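Local coordinates for sister chromatid cohesion protein (Chaetomium thermophilum, PDB 5T8V) that probably helps to load cohesin onto chromatin, the present chain being the HEAT-repeat C-terminal fragment of this Scc2-type loader, at residues A151-L156 with E218-A223; T132-M137 with L204-E209; A126-R131 with L196-Q201. One frame throughout, in Å; residues are numbered along the deposited sequence.

All three contacts lie in the N-terminal part of this largely helical fragment, with centres about 59 to 62 Å from the chain's centre. Interactions 3 and 2 follow one another along the same pair, helices 120-136 and 190-213, with centres about 10 Å apart. Interaction 1 joins the helices that come next after each of these, 149-172 and 218-232, about 12 Å from interaction 2 and 16 Å from interaction 3. Along the chain the first segments come in the order 126-131, 132-137, 151-156, and their partners follow in the same order, so the contacts interleave. Ala155 touches both Ala130 and Met207, and the contacts join these four helices into one bundle at the fragment's N-terminal end.

Interaction 1 (A151-L156 with E218-A223); sequences AIEQAL and ETVTNA
Leu156 reaches across from helix 149-172 with both branches of its isobutyl group around the methyl of Ala223 on helix 218-232: CD2 lies 3.6 Å and CD1 3.8 Å from Ala223 CB. A chi1 of 174° swings its CG to the side of the carbonyl carbon, and Ala223 turns its CB toward the leucine in return. One helical turn earlier, Ile152 and Val220 meet crosswise, their side chains at about a right angle, with Ile152 CG2 3.9 Å from Val220 CG1. Leu156 CD2 also comes within 4.2 Å of Val220 CA, so this valine is approached by both Ile152 and Leu156. Glu153 borders the group: its OE1 stands 4.3 Å from Val220 CG2, and that oxygen lies close to the like charge of Glu149.

The short segments run nearly parallel, at 16°, with axes 11.1 Å apart, a distance spanned by branched side chains, in keeping with helix packing in a HEAT-repeat fragment. Behind the contact, Ile152 also rests on Met134 and Leu210. No hydrogen bond crosses between the segments; the contact is essentially apolar, with a carboxylate at its border, so it probably rests on the fit and burial of Leu156, Ile152, Val220 and Ala223.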
loop_
_atom_site.group_PDB
_atom_site.type_symbol
_atom_site.label_atom_id
_atom_site.label_comp_id
_atom_site.label_asym_id
_atom_site.label_seq_id
_atom_site.Cartn_x
_atom_site.Cartn_y
_atom_site.Cartn_z
ATOM N N ALA A 151 -57.345 22.873 -26.955
ATOM C CA ALA A 151 -56.600 23.961 -26.328
ATOM C C ALA A 151 -55.287 23.448 -25.755
ATOM O O ALA A 151 -54.228 24.063 -25.940
ATOM C CB ALA A 151 -57.445 24.624 -25.240
ATOM N N ILE A 152 -55.335 22.313 -25.055
ATOM C CA ILE A 152 -54.107 21.682 -24.582
ATOM C C ILE A 152 -53.173 21.416 -25.753
ATOM O O ILE A 152 -51.966 21.670 -25.673
ATOM C CB ILE A 152 -54.429 20.388 -23.811
ATOM C CG1 ILE A 152 -55.270 20.708 -22.572
ATOM C CG2 ILE A 152 -53.140 19.675 -23.401
ATOM C CD1 ILE A 152 -55.795 19.495 -21.846
ATOM N N GLU A 153 -53.714 20.907 -26.862
ATOM C CA GLU A 153 -52.877 20.622 -28.024
ATOM C C GLU A 153 -52.169 21.884 -28.510
ATOM O O GLU A 153 -50.965 21.868 -28.792
ATOM C CB GLU A 153 -53.728 20.011 -29.138
ATOM C CG GLU A 153 -52.970 19.051 -30.037
ATOM C CD GLU A 153 -52.515 17.807 -29.300
ATOM O OE1 GLU A 153 -53.126 17.475 -28.261
ATOM O OE2 GLU A 153 -51.545 17.165 -29.753
ATOM N N GLN A 154 -52.908 22.991 -28.612
ATOM C CA GLN A 154 -52.318 24.249 -29.058
ATOM C C GLN A 154 -51.220 24.706 -28.105
ATOM O O GLN A 154 -50.118 25.069 -28.535
ATOM C CB GLN A 154 -53.405 25.319 -29.175
ATOM C CG GLN A 154 -54.451 25.030 -30.239
ATOM C CD GLN A 154 -55.652 25.955 -30.147
ATOM O OE1 GLN A 154 -56.011 26.423 -29.065
ATOM N NE2 GLN A 154 -56.281 26.222 -31.285
ATOM N N ALA A 155 -51.506 24.701 -26.801
ATOM C CA ALA A 155 -50.500 25.100 -25.821
ATOM C C ALA A 155 -49.241 24.253 -25.958
ATOM O O ALA A 155 -48.120 24.778 -25.972
ATOM C CB ALA A 155 -51.078 24.988 -24.410
ATOM N N LEU A 156 -49.409 22.935 -26.065
ATOM C CA LEU A 156 -48.264 22.043 -26.211
ATOM C C LEU A 156 -47.463 22.373 -27.463
ATOM O O LEU A 156 -46.224 22.399 -27.432
ATOM C CB LEU A 156 -48.747 20.595 -26.242
ATOM C CG LEU A 156 -47.707 19.515 -26.528
ATOM C CD1 LEU A 156 -46.559 19.575 -25.528
ATOM C CD2 LEU A 156 -48.380 18.152 -26.507
ATOM N N GLU A 218 -51.536 10.265 -22.340
ATOM C CA GLU A 218 -50.135 9.893 -22.185
ATOM C C GLU A 218 -49.264 10.469 -23.295
ATOM O O GLU A 218 -48.052 10.621 -23.100
ATOM C CB GLU A 218 -50.002 8.368 -22.144
ATOM C CG GLU A 218 -48.568 7.860 -22.131
ATOM C CD GLU A 218 -48.480 6.365 -21.877
ATOM O OE1 GLU A 218 -48.577 5.949 -20.701
ATOM O OE2 GLU A 218 -48.319 5.604 -22.856
ATOM N N THR A 219 -49.849 10.793 -24.450
ATOM C CA THR A 219 -49.078 11.422 -25.516
ATOM C C THR A 219 -48.754 12.871 -25.175
ATOM O O THR A 219 -47.664 13.363 -25.492
ATOM C CB THR A 219 -49.844 11.335 -26.838
ATOM O OG1 THR A 219 -51.167 11.858 -26.666
ATOM C CG2 THR A 219 -49.932 9.892 -27.313
ATOM N N VAL A 220 -49.686 13.565 -24.517
ATOM C CA VAL A 220 -49.429 14.933 -24.070
ATOM C C VAL A 220 -48.286 14.952 -23.062
ATOM O O VAL A 220 -47.325 15.717 -23.201
ATOM C CB VAL A 220 -50.710 15.551 -23.481
ATOM C CG1 VAL A 220 -50.418 16.903 -22.828
ATOM C CG2 VAL A 220 -51.769 15.705 -24.563
ATOM N N THR A 221 -48.376 14.111 -22.029
ATOM C CA THR A 221 -47.338 14.090 -21.004
ATOM C C THR A 221 -46.017 13.573 -21.555
ATOM O O THR A 221 -44.951 13.993 -21.092
ATOM C CB THR A 221 -47.776 13.239 -19.814
ATOM O OG1 THR A 221 -48.008 11.892 -20.244
ATOM C CG2 THR A 221 -49.047 13.800 -19.197
ATOM N N ASN A 222 -46.057 12.663 -22.530
ATOM C CA ASN A 222 -44.822 12.229 -23.174
ATOM C C ASN A 222 -44.168 13.385 -23.920
ATOM O O ASN A 222 -42.949 13.587 -23.830
ATOM C CB ASN A 222 -45.104 11.064 -24.123
ATOM C CG ASN A 222 -45.247 9.736 -23.395
ATOM O OD1 ASN A 222 -45.254 9.681 -22.163
ATOM N ND2 ASN A 222 -45.363 8.657 -24.159
ATOM N N ALA A 223 -44.965 14.165 -24.656
ATOM C CA ALA A 223 -44.419 15.319 -25.360
ATOM C C ALA A 223 -43.851 16.341 -24.382
ATOM O O ALA A 223 -42.789 16.925 -24.629
ATOM C CB ALA A 223 -45.500 15.953 -26.232
#

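Interaction 2 (T132-M137 with L204-E209); sequences TSMRIM and LSMMSE
Met134 and Met206 form the dense part of this contact, with Met134 CB 3.6 Å from Met206 CG at the point where the two backbones come nearest, CA to CA 6.9 Å. Met206 leaves its helix with chi1 at -174°, CG lying opposite the backbone N, and then bends at both chi2 and chi3, which carries its terminal methyl over the backbone of the other helix: CE lies 3.5 Å from Arg135 N, with Arg135 CB beyond it at 4.1 Å. Met207 starts out pointing away from helix 120-136, but the bend at chi2 (-63°) brings the sulfur back, and SD rests 3.9 Å from Met134 CG, the two side chains crossing obliquely. In place of Met206, an alanine would probably open a gap between the two helices, leaving the Arg135 backbone without the methyl that covers it and Met134 with only Met207 against it from the facing segment.

The polar flank is looser. Arg135 NH2 and Glu209 OE1 are 4.4 Å apart, beyond a salt bridge, although the carboxylate oxygen lies at the guanidinium edge. Each charge is engaged elsewhere: the other oxygen of partly exposed Glu209 pairs with Lys213, and Arg135 NH1 binds a citrate that probably came from the crystallisation liquor.

The two segments run 19° from parallel with axes 9.6 Å apart, consistent with alpha-solenoid packing. Helix 149-172 adjoins both, placing Ala151 against Met134 and Ala155 against Met207; helix 56-71 packs on Arg135, helix 81-96 on Ser133 and Ile136, and helix 247-267 on Leu204 and Ser208.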
loop_
_atom_site.group_PDB
_atom_site.type_symbol
_atom_site.label_atom_id
_atom_site.label_comp_id
_atom_site.label_asym_id
_atom_site.label_seq_id
_atom_site.Cartn_x
_atom_site.Cartn_y
_atom_site.Cartn_z
ATOM N N THR A 132 -54.011 31.460 -20.184
ATOM C CA THR A 132 -55.346 31.731 -19.660
ATOM C C THR A 132 -56.254 30.516 -19.812
ATOM O O THR A 132 -56.962 30.135 -18.873
ATOM C CB THR A 132 -55.950 32.947 -20.363
ATOM O OG1 THR A 132 -55.184 34.113 -20.040
ATOM C CG2 THR A 132 -57.398 33.167 -19.930
ATOM N N SER A 133 -56.258 29.899 -20.997
ATOM C CA SER A 133 -57.093 28.719 -21.209
ATOM C C SER A 133 -56.786 27.640 -20.177
ATOM O O SER A 133 -57.695 27.104 -19.526
ATOM C CB SER A 133 -56.887 28.181 -22.624
ATOM O OG SER A 133 -57.316 29.120 -23.593
ATOM N N MET A 134 -55.504 27.308 -20.011
ATOM C CA MET A 134 -55.126 26.279 -19.048
ATOM C C MET A 134 -55.613 26.637 -17.648
ATOM O O MET A 134 -56.267 25.828 -16.977
ATOM C CB MET A 134 -53.610 26.083 -19.058
ATOM C CG MET A 134 -53.033 25.683 -20.411
ATOM S SD MET A 134 -53.827 24.237 -21.141
ATOM C CE MET A 134 -54.784 25.001 -22.449
ATOM N N ARG A 135 -55.308 27.854 -17.190
ATOM C CA ARG A 135 -55.745 28.254 -15.856
ATOM C C ARG A 135 -57.254 28.113 -15.705
ATOM O O ARG A 135 -57.742 27.670 -14.658
ATOM C CB ARG A 135 -55.309 29.686 -15.563
ATOM C CG ARG A 135 -55.872 30.230 -14.265
ATOM C CD ARG A 135 -55.013 31.350 -13.726
ATOM N NE ARG A 135 -53.729 30.861 -13.234
ATOM C CZ ARG A 135 -52.685 31.640 -12.967
ATOM N NH1 ARG A 135 -52.761 32.951 -13.154
ATOM N NH2 ARG A 135 -51.557 31.107 -12.521
ATOM N N ILE A 136 -58.011 28.482 -16.740
ATOM C CA ILE A 136 -59.456 28.275 -16.712
ATOM C C ILE A 136 -59.775 26.799 -16.523
ATOM O O ILE A 136 -60.738 26.439 -15.834
ATOM C CB ILE A 136 -60.103 28.839 -17.993
ATOM C CG1 ILE A 136 -60.066 30.368 -17.958
ATOM C CG2 ILE A 136 -61.544 28.337 -18.144
ATOM C CD1 ILE A 136 -60.452 31.027 -19.265
ATOM N N MET A 137 -58.978 25.920 -17.132
ATOM C CA MET A 137 -59.147 24.487 -16.916
ATOM C C MET A 137 -58.585 24.014 -15.581
ATOM O O MET A 137 -58.683 22.820 -15.279
ATOM C CB MET A 137 -58.493 23.700 -18.054
ATOM C CG MET A 137 -59.354 23.601 -19.299
ATOM S SD MET A 137 -58.633 22.549 -20.570
ATOM C CE MET A 137 -57.314 23.604 -21.159
ATOM N N LEU A 204 -45.034 27.270 -19.671
ATOM C CA LEU A 204 -44.522 25.951 -19.310
ATOM C C LEU A 204 -44.921 25.579 -17.885
ATOM O O LEU A 204 -45.464 24.492 -17.636
ATOM C CB LEU A 204 -43.003 25.926 -19.475
ATOM C CG LEU A 204 -42.487 26.081 -20.909
ATOM C CD1 LEU A 204 -41.012 26.434 -20.917
ATOM C CD2 LEU A 204 -42.723 24.808 -21.698
ATOM N N SER A 205 -44.659 26.473 -16.929
ATOM C CA SER A 205 -45.061 26.211 -15.553
ATOM C C SER A 205 -46.565 26.002 -15.457
ATOM O O SER A 205 -47.039 25.168 -14.672
ATOM C CB SER A 205 -44.619 27.360 -14.647
ATOM O OG SER A 205 -45.440 28.498 -14.831
ATOM N N MET A 206 -47.338 26.742 -16.257
ATOM C CA MET A 206 -48.784 26.558 -16.240
ATOM C C MET A 206 -49.177 25.169 -16.728
ATOM O O MET A 206 -50.186 24.620 -16.274
ATOM C CB MET A 206 -49.469 27.624 -17.092
ATOM C CG MET A 206 -50.992 27.583 -17.006
ATOM S SD MET A 206 -51.597 27.811 -15.319
ATOM C CE MET A 206 -52.758 26.457 -15.197
ATOM N N MET A 207 -48.410 24.593 -17.656
ATOM C CA MET A 207 -48.665 23.215 -18.069
ATOM C C MET A 207 -48.330 22.242 -16.948
ATOM O O MET A 207 -49.094 21.297 -16.682
ATOM C CB MET A 207 -47.855 22.882 -19.322
ATOM C CG MET A 207 -48.164 23.764 -20.516
ATOM S SD MET A 207 -49.862 23.596 -21.096
ATOM C CE MET A 207 -49.836 21.942 -21.778
ATOM N N SER A 208 -47.187 22.452 -16.284
ATOM C CA SER A 208 -46.861 21.648 -15.109
ATOM C C SER A 208 -48.016 21.637 -14.122
ATOM O O SER A 208 -48.371 20.585 -13.579
ATOM C CB SER A 208 -45.598 22.180 -14.432
ATOM O OG SER A 208 -44.446 21.903 -15.208
ATOM N N GLU A 209 -48.621 22.801 -13.880
ATOM C CA GLU A 209 -49.796 22.849 -13.017
ATOM C C GLU A 209 -50.967 22.097 -13.640
ATOM O O GLU A 209 -51.676 21.358 -12.947
ATOM C CB GLU A 209 -50.179 24.302 -12.738
ATOM C CG GLU A 209 -51.409 24.471 -11.864
ATOM C CD GLU A 209 -51.745 25.927 -11.613
ATOM O OE1 GLU A 209 -50.863 26.787 -11.826
ATOM O OE2 GLU A 209 -52.895 26.209 -11.210
#

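Interaction 3 (A126-R131 with L196-Q201); sequences AIRAAR and LMTDAQ
In the helical N-terminal part of this HEAT-repeat fragment, Ile127 and Arg128 of helix 120-136 meet Leu196 and Asp199 of helix 190-213, giving a near-parallel helix pair, axes 9.3 Å apart, an apolar and a charged half.

On the charged half, Arg128 extends from CG to NE across the Asp199 carboxylate. A single oxygen does the work: Asp199 OD1 takes Arg128 NE at 2.9 Å and Arg128 NH2 at 3.4 Å. Both hydrogen bonds are weak, with N-H...O angles of 143° and 128°, and the guanidinium and carboxylate planes stand 80° apart. The salt bridge is therefore not the flat, two-oxygen kind. OD1 sits at the guanidinium edge, as does Thr198 CG2, 3.9 Å from Arg128 NH2, while Thr198 OG1 is bonded to Lys249. Arg128 NH1 has a weak bond to Gln63, and Asp199 OD2 lies close to Glu124, a like charge that might make Asp199 easier to protonate.

On the apolar half the two branches of Ile127 divide the task. CG2, set anti to the backbone N, packs 3.6 Å from Asp199 CB; the longer arm ends with CD1 3.6 Å from Leu196 CD1, the two side chains crossing at about a right angle. Leu162 and Leu203 also touch Ile127. Apolar packing between roughly parallel helices, here joined by a buried salt bridge, is in keeping with stacked helices of an alpha-solenoid.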
loop_
_atom_site.group_PDB
_atom_site.type_symbol
_atom_site.label_atom_id
_atom_site.label_comp_id
_atom_site.label_asym_id
_atom_site.label_seq_id
_atom_site.Cartn_x
_atom_site.Cartn_y
_atom_site.Cartn_z
ATOM N N ALA A 126 -50.751 34.961 -28.125
ATOM C CA ALA A 126 -51.110 33.548 -28.193
ATOM C C ALA A 126 -50.557 32.777 -27.001
ATOM O O ALA A 126 -51.254 31.936 -26.421
ATOM C CB ALA A 126 -50.602 32.940 -29.500
ATOM N N ILE A 127 -49.303 33.041 -26.626
ATOM C CA ILE A 127 -48.701 32.368 -25.475
ATOM C C ILE A 127 -49.573 32.558 -24.239
ATOM O O ILE A 127 -50.021 31.592 -23.600
ATOM C CB ILE A 127 -47.272 32.891 -25.239
ATOM C CG1 ILE A 127 -46.375 32.524 -26.424
ATOM C CG2 ILE A 127 -46.686 32.327 -23.945
ATOM C CD1 ILE A 127 -45.015 33.195 -26.406
ATOM N N ARG A 128 -49.840 33.817 -23.891
ATOM C CA ARG A 128 -50.603 34.085 -22.682
ATOM C C ARG A 128 -52.082 33.761 -22.850
ATOM O O ARG A 128 -52.771 33.531 -21.849
ATOM C CB ARG A 128 -50.393 35.536 -22.256
ATOM C CG ARG A 128 -48.994 35.760 -21.702
ATOM C CD ARG A 128 -48.884 37.038 -20.909
ATOM N NE ARG A 128 -47.646 37.078 -20.132
ATOM C CZ ARG A 128 -47.501 36.573 -18.910
ATOM N NH1 ARG A 128 -48.518 35.978 -18.301
ATOM N NH2 ARG A 128 -46.332 36.662 -18.292
ATOM N N ALA A 129 -52.581 33.716 -24.087
ATOM C CA ALA A 129 -53.914 33.175 -24.320
ATOM C C ALA A 129 -53.976 31.709 -23.906
ATOM O O ALA A 129 -54.901 31.285 -23.201
ATOM C CB ALA A 129 -54.298 33.338 -25.790
ATOM N N ALA A 130 -52.989 30.919 -24.338
ATOM C CA ALA A 130 -52.908 29.527 -23.909
ATOM C C ALA A 130 -52.848 29.432 -22.393
ATOM O O ALA A 130 -53.570 28.636 -21.780
ATOM C CB ALA A 130 -51.685 28.852 -24.529
ATOM N N ARG A 131 -51.991 30.245 -21.767
ATOM C CA ARG A 131 -51.907 30.227 -20.309
ATOM C C ARG A 131 -53.275 30.468 -19.678
ATOM O O ARG A 131 -53.677 29.762 -18.743
ATOM C CB ARG A 131 -50.901 31.268 -19.826
ATOM C CG ARG A 131 -50.697 31.247 -18.321
ATOM C CD ARG A 131 -49.442 31.983 -17.909
ATOM N NE ARG A 131 -49.021 31.595 -16.564
ATOM C CZ ARG A 131 -49.337 32.244 -15.447
ATOM N NH1 ARG A 131 -50.089 33.336 -15.483
ATOM N NH2 ARG A 131 -48.893 31.795 -14.281
ATOM N N LEU A 196 -41.104 38.147 -23.788
ATOM C CA LEU A 196 -41.409 36.901 -24.483
ATOM C C LEU A 196 -40.926 35.700 -23.680
ATOM O O LEU A 196 -41.657 34.716 -23.504
ATOM C CB LEU A 196 -40.771 36.922 -25.871
ATOM C CG LEU A 196 -40.981 35.691 -26.748
ATOM C CD1 LEU A 196 -42.442 35.554 -27.140
ATOM C CD2 LEU A 196 -40.101 35.784 -27.976
ATOM N N MET A 197 -39.689 35.765 -23.182
ATOM C CA MET A 197 -39.161 34.685 -22.354
ATOM C C MET A 197 -40.029 34.467 -21.124
ATOM O O MET A 197 -40.369 33.328 -20.783
ATOM C CB MET A 197 -37.721 34.999 -21.943
ATOM C CG MET A 197 -36.762 35.165 -23.109
ATOM S SD MET A 197 -36.697 33.711 -24.173
ATOM C CE MET A 197 -34.929 33.567 -24.416
ATOM N N THR A 198 -40.394 35.550 -20.434
ATOM C CA THR A 198 -41.267 35.417 -19.273
ATOM C C THR A 198 -42.572 34.727 -19.649
ATOM O O THR A 198 -43.039 33.832 -18.936
ATOM C CB THR A 198 -41.542 36.791 -18.660
ATOM O OG1 THR A 198 -40.309 37.374 -18.220
ATOM C CG2 THR A 198 -42.497 36.683 -17.467
ATOM N N ASP A 199 -43.175 35.128 -20.770
ATOM C CA ASP A 199 -44.398 34.477 -21.227
ATOM C C ASP A 199 -44.184 32.978 -21.400
ATOM O O ASP A 199 -45.007 32.164 -20.962
ATOM C CB ASP A 199 -44.866 35.108 -22.539
ATOM C CG ASP A 199 -45.202 36.578 -22.393
ATOM O OD1 ASP A 199 -44.951 37.147 -21.307
ATOM O OD2 ASP A 199 -45.709 37.169 -23.368
ATOM N N ALA A 200 -43.072 32.594 -22.033
ATOM C CA ALA A 200 -42.785 31.176 -22.232
ATOM C C ALA A 200 -42.667 30.445 -20.899
ATOM O O ALA A 200 -43.282 29.389 -20.700
ATOM C CB ALA A 200 -41.508 31.012 -23.058
ATOM N N GLN A 201 -41.873 30.985 -19.972
ATOM C CA GLN A 201 -41.756 30.372 -18.652
ATOM C C GLN A 201 -43.131 30.168 -18.026
ATOM O O GLN A 201 -43.479 29.062 -17.597
ATOM C CB GLN A 201 -40.890 31.240 -17.737
ATOM C CG GLN A 201 -39.413 31.281 -18.087
ATOM C CD GLN A 201 -38.594 31.982 -17.016
ATOM O OE1 GLN A 201 -39.112 32.322 -15.951
ATOM N NE2 GLN A 201 -37.313 32.204 -17.293
#